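Local coordinates for N-deoxyribosyltransferase (Bacillus psychrosaccharolyticus, PDB 6EVS), which probably transfers 2-deoxyribose between nucleobases, which makes it useful for synthesising modified nucleosides, at residues Asp59-Thr69 against Trp84-Leu92. Numbering follows the deposited sequence.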
# COMPACT_ATOMS: atom_id res chain seq x y z
N ASP A 59 6.00 -16.42 7.18
CA ASP A 59 6.51 -16.28 5.81
C ASP A 59 6.21 -14.89 5.27
O ASP A 59 7.11 -14.20 4.78
CB ASP A 59 5.88 -17.35 4.91
CG ASP A 59 6.50 -18.74 5.10
OD1 ASP A 59 7.43 -18.88 5.93
OD2 ASP A 59 6.06 -19.67 4.40
N LEU A 60 4.93 -14.49 5.34
CA LEU A 60 4.54 -13.17 4.86
C LEU A 60 5.29 -12.05 5.59
O LEU A 60 5.79 -11.11 4.97
CB LEU A 60 3.02 -12.99 5.01
CG LEU A 60 2.38 -11.78 4.35
CD1 LEU A 60 2.74 -11.71 2.86
CD2 LEU A 60 0.86 -11.82 4.55
N GLU A 61 5.40 -12.15 6.92
CA GLU A 61 6.17 -11.15 7.65
C GLU A 61 7.61 -11.09 7.15
O GLU A 61 8.20 -10.00 7.08
CB GLU A 61 6.13 -11.43 9.16
CG GLU A 61 6.37 -10.18 9.99
CD GLU A 61 5.25 -9.16 9.84
OE1 GLU A 61 5.51 -7.97 10.10
OE2 GLU A 61 4.12 -9.53 9.46
N HIS A 62 8.20 -12.23 6.75
CA HIS A 62 9.57 -12.17 6.27
C HIS A 62 9.68 -11.69 4.83
O HIS A 62 10.74 -11.20 4.43
CB HIS A 62 10.26 -13.52 6.47
CG HIS A 62 10.78 -13.70 7.86
ND1 HIS A 62 10.00 -14.18 8.88
CD2 HIS A 62 11.98 -13.39 8.41
CE1 HIS A 62 10.71 -14.22 9.99
NE2 HIS A 62 11.92 -13.74 9.74
N ILE A 63 8.61 -11.79 4.04
CA ILE A 63 8.60 -11.08 2.77
C ILE A 63 8.60 -9.58 3.02
O ILE A 63 9.31 -8.82 2.35
CB ILE A 63 7.39 -11.48 1.91
CG1 ILE A 63 7.35 -12.99 1.64
CG2 ILE A 63 7.40 -10.71 0.59
CD1 ILE A 63 6.15 -13.35 0.78
N LYS A 64 7.82 -9.14 4.01
CA LYS A 64 7.76 -7.72 4.36
C LYS A 64 9.08 -7.23 4.93
O LYS A 64 9.50 -6.09 4.67
CB LYS A 64 6.62 -7.49 5.34
CG LYS A 64 5.25 -7.55 4.68
CD LYS A 64 4.16 -7.89 5.68
CE LYS A 64 2.81 -7.91 4.98
NZ LYS A 64 1.66 -7.99 5.93
N TRP A 65 9.76 -8.08 5.72
CA TRP A 65 11.06 -7.74 6.31
C TRP A 65 12.17 -7.65 5.26
O TRP A 65 13.14 -6.90 5.44
CB TRP A 65 11.37 -8.79 7.38
CG TRP A 65 12.81 -9.11 7.74
CD1 TRP A 65 13.52 -8.62 8.82
CD2 TRP A 65 13.70 -10.04 7.07
NE1 TRP A 65 14.78 -9.18 8.85
CE2 TRP A 65 14.92 -10.05 7.79
CE3 TRP A 65 13.57 -10.87 5.95
CZ2 TRP A 65 16.01 -10.84 7.40
CZ3 TRP A 65 14.67 -11.66 5.55
CH2 TRP A 65 15.87 -11.63 6.28
N ALA A 66 12.05 -8.41 4.17
CA ALA A 66 13.11 -8.52 3.17
C ALA A 66 13.24 -7.24 2.34
O ALA A 66 12.26 -6.53 2.12
CB ALA A 66 12.81 -9.69 2.23
N ASP A 67 14.47 -6.97 1.87
CA ASP A 67 14.71 -5.95 0.85
C ASP A 67 14.34 -6.44 -0.54
O ASP A 67 13.87 -5.67 -1.38
CB ASP A 67 16.19 -5.55 0.84
CG ASP A 67 16.62 -4.94 2.17
OD1 ASP A 67 17.68 -5.38 2.71
OD2 ASP A 67 15.86 -4.07 2.68
N ILE A 68 14.57 -7.74 -0.80
CA ILE A 68 14.50 -8.34 -2.12
C ILE A 68 13.90 -9.73 -1.96
O ILE A 68 14.24 -10.45 -1.01
CB ILE A 68 15.90 -8.49 -2.76
CG1 ILE A 68 16.57 -7.14 -3.00
CG2 ILE A 68 15.85 -9.37 -4.04
CD1 ILE A 68 18.07 -7.26 -3.16
N THR A 69 13.03 -10.11 -2.88
CA THR A 69 12.55 -11.48 -2.96
C THR A 69 13.24 -12.19 -4.12
O THR A 69 13.13 -11.77 -5.28
CB THR A 69 11.04 -11.57 -3.15
OG1 THR A 69 10.40 -11.08 -1.96
CG2 THR A 69 10.59 -13.07 -3.49
N TRP A 84 2.64 -17.22 -5.95
CA TRP A 84 1.87 -16.35 -5.04
C TRP A 84 2.80 -15.38 -4.31
O TRP A 84 2.51 -14.18 -4.20
CB TRP A 84 1.09 -17.25 -4.05
CG TRP A 84 0.10 -16.54 -3.15
CD1 TRP A 84 -1.26 -16.48 -3.31
CD2 TRP A 84 0.39 -15.80 -1.96
NE1 TRP A 84 -1.83 -15.72 -2.30
CE2 TRP A 84 -0.84 -15.31 -1.45
CE3 TRP A 84 1.57 -15.52 -1.26
CZ2 TRP A 84 -0.92 -14.54 -0.27
CZ3 TRP A 84 1.48 -14.73 -0.08
CH2 TRP A 84 0.25 -14.25 0.39
N GLU A 85 3.93 -15.88 -3.81
CA GLU A 85 4.85 -15.02 -3.08
C GLU A 85 5.49 -13.97 -3.98
O GLU A 85 5.82 -12.88 -3.50
CB GLU A 85 5.93 -15.85 -2.39
CG GLU A 85 5.32 -16.78 -1.33
CD GLU A 85 6.31 -17.76 -0.76
OE1 GLU A 85 7.30 -18.13 -1.44
OE2 GLU A 85 6.08 -18.19 0.38
N LEU A 86 5.71 -14.27 -5.26
CA LEU A 86 6.24 -13.22 -6.15
C LEU A 86 5.19 -12.17 -6.46
O LEU A 86 5.51 -10.98 -6.55
CB LEU A 86 6.79 -13.83 -7.45
CG LEU A 86 7.91 -14.85 -7.28
CD1 LEU A 86 8.11 -15.60 -8.60
CD2 LEU A 86 9.20 -14.17 -6.84
N GLY A 87 3.92 -12.56 -6.61
CA GLY A 87 2.87 -11.57 -6.80
C GLY A 87 2.70 -10.67 -5.58
O GLY A 87 2.62 -9.44 -5.69
N ALA A 88 2.66 -11.27 -4.38
CA ALA A 88 2.64 -10.45 -3.17
C ALA A 88 3.85 -9.52 -3.11
O ALA A 88 3.71 -8.32 -2.83
CB ALA A 88 2.58 -11.35 -1.94
N SER A 89 5.04 -10.07 -3.36
CA SER A 89 6.27 -9.27 -3.31
C SER A 89 6.17 -8.05 -4.21
O SER A 89 6.57 -6.95 -3.81
CB SER A 89 7.48 -10.12 -3.71
OG SER A 89 7.72 -11.12 -2.72
N TYR A 90 5.70 -8.25 -5.44
CA TYR A 90 5.60 -7.16 -6.40
C TYR A 90 4.72 -6.04 -5.87
O TYR A 90 5.11 -4.86 -5.90
CB TYR A 90 5.06 -7.69 -7.73
CG TYR A 90 4.96 -6.62 -8.79
CD1 TYR A 90 6.11 -6.12 -9.40
CD2 TYR A 90 3.73 -6.12 -9.20
CE1 TYR A 90 6.03 -5.15 -10.39
CE2 TYR A 90 3.64 -5.14 -10.18
CZ TYR A 90 4.79 -4.67 -10.77
OH TYR A 90 4.70 -3.70 -11.73
N ILE A 91 3.53 -6.38 -5.37
CA ILE A 91 2.67 -5.33 -4.80
C ILE A 91 3.33 -4.70 -3.58
O ILE A 91 3.19 -3.49 -3.35
CB ILE A 91 1.26 -5.87 -4.47
CG1 ILE A 91 0.62 -6.51 -5.71
CG2 ILE A 91 0.38 -4.70 -3.90
CD1 ILE A 91 0.58 -5.59 -6.95
N LEU A 92 4.05 -5.48 -2.78
CA LEU A 92 4.71 -4.91 -1.61
C LEU A 92 5.91 -4.05 -1.98
O LEU A 92 6.55 -3.47 -1.09
CB LEU A 92 5.16 -6.03 -0.66
CG LEU A 92 4.08 -6.78 0.15
CD1 LEU A 92 4.68 -8.04 0.75
CD2 LEU A 92 3.52 -5.84 1.24
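L60 meets the indole of W84 at its rim: CD1 of L60 lies near the ring plane, 4.3 Å from CH2 of W84, while CG of E85 lies in plane at the edge of the same ring.

Between the two helices, I63 fills the middle of the interface and divides its branches. Its CD1 packs against the aliphatic part of E85, 4.0 Å from CB, the two side chains crossing at about a right angle. With CG1 beside the backbone N (chi1 -57°), CG2 is anti to that N and points to the hydroxyl of S89 and CD1 of L92. The same L92 methyl also lies against CG of K64.

Past the helix, T69 on the strand donates from OG1 to OG of S89 over 2.8 Å. S89 OG in turn donates to O of E85 at 2.7 Å, a relay inside the buried interface that fixes the serine rotation. That carbonyl is gripped twice, since S89 N and OG reach it from opposite faces. CG2 of T69 rests on CD2 of L86, which is 3.8 Å away.

The carboxylates of D59 and E85, two like charges, approach to 4.3 Å between OD2 of D59 and OE2 of E85; E85 OE2 is hydrogen-bonded to the hydroxyl of Y5. The axes of 59-65 and 84-91 are inclined by 42°, and their parent helices 49-65 and 80-91 thus pack side by side, while strand 68-72 with helix 80-91 opens a beta-alpha-beta crossover to strand 96-99 in the parallel-sheet alpha/beta fold of nucleoside 2-deoxyribosyltransferases.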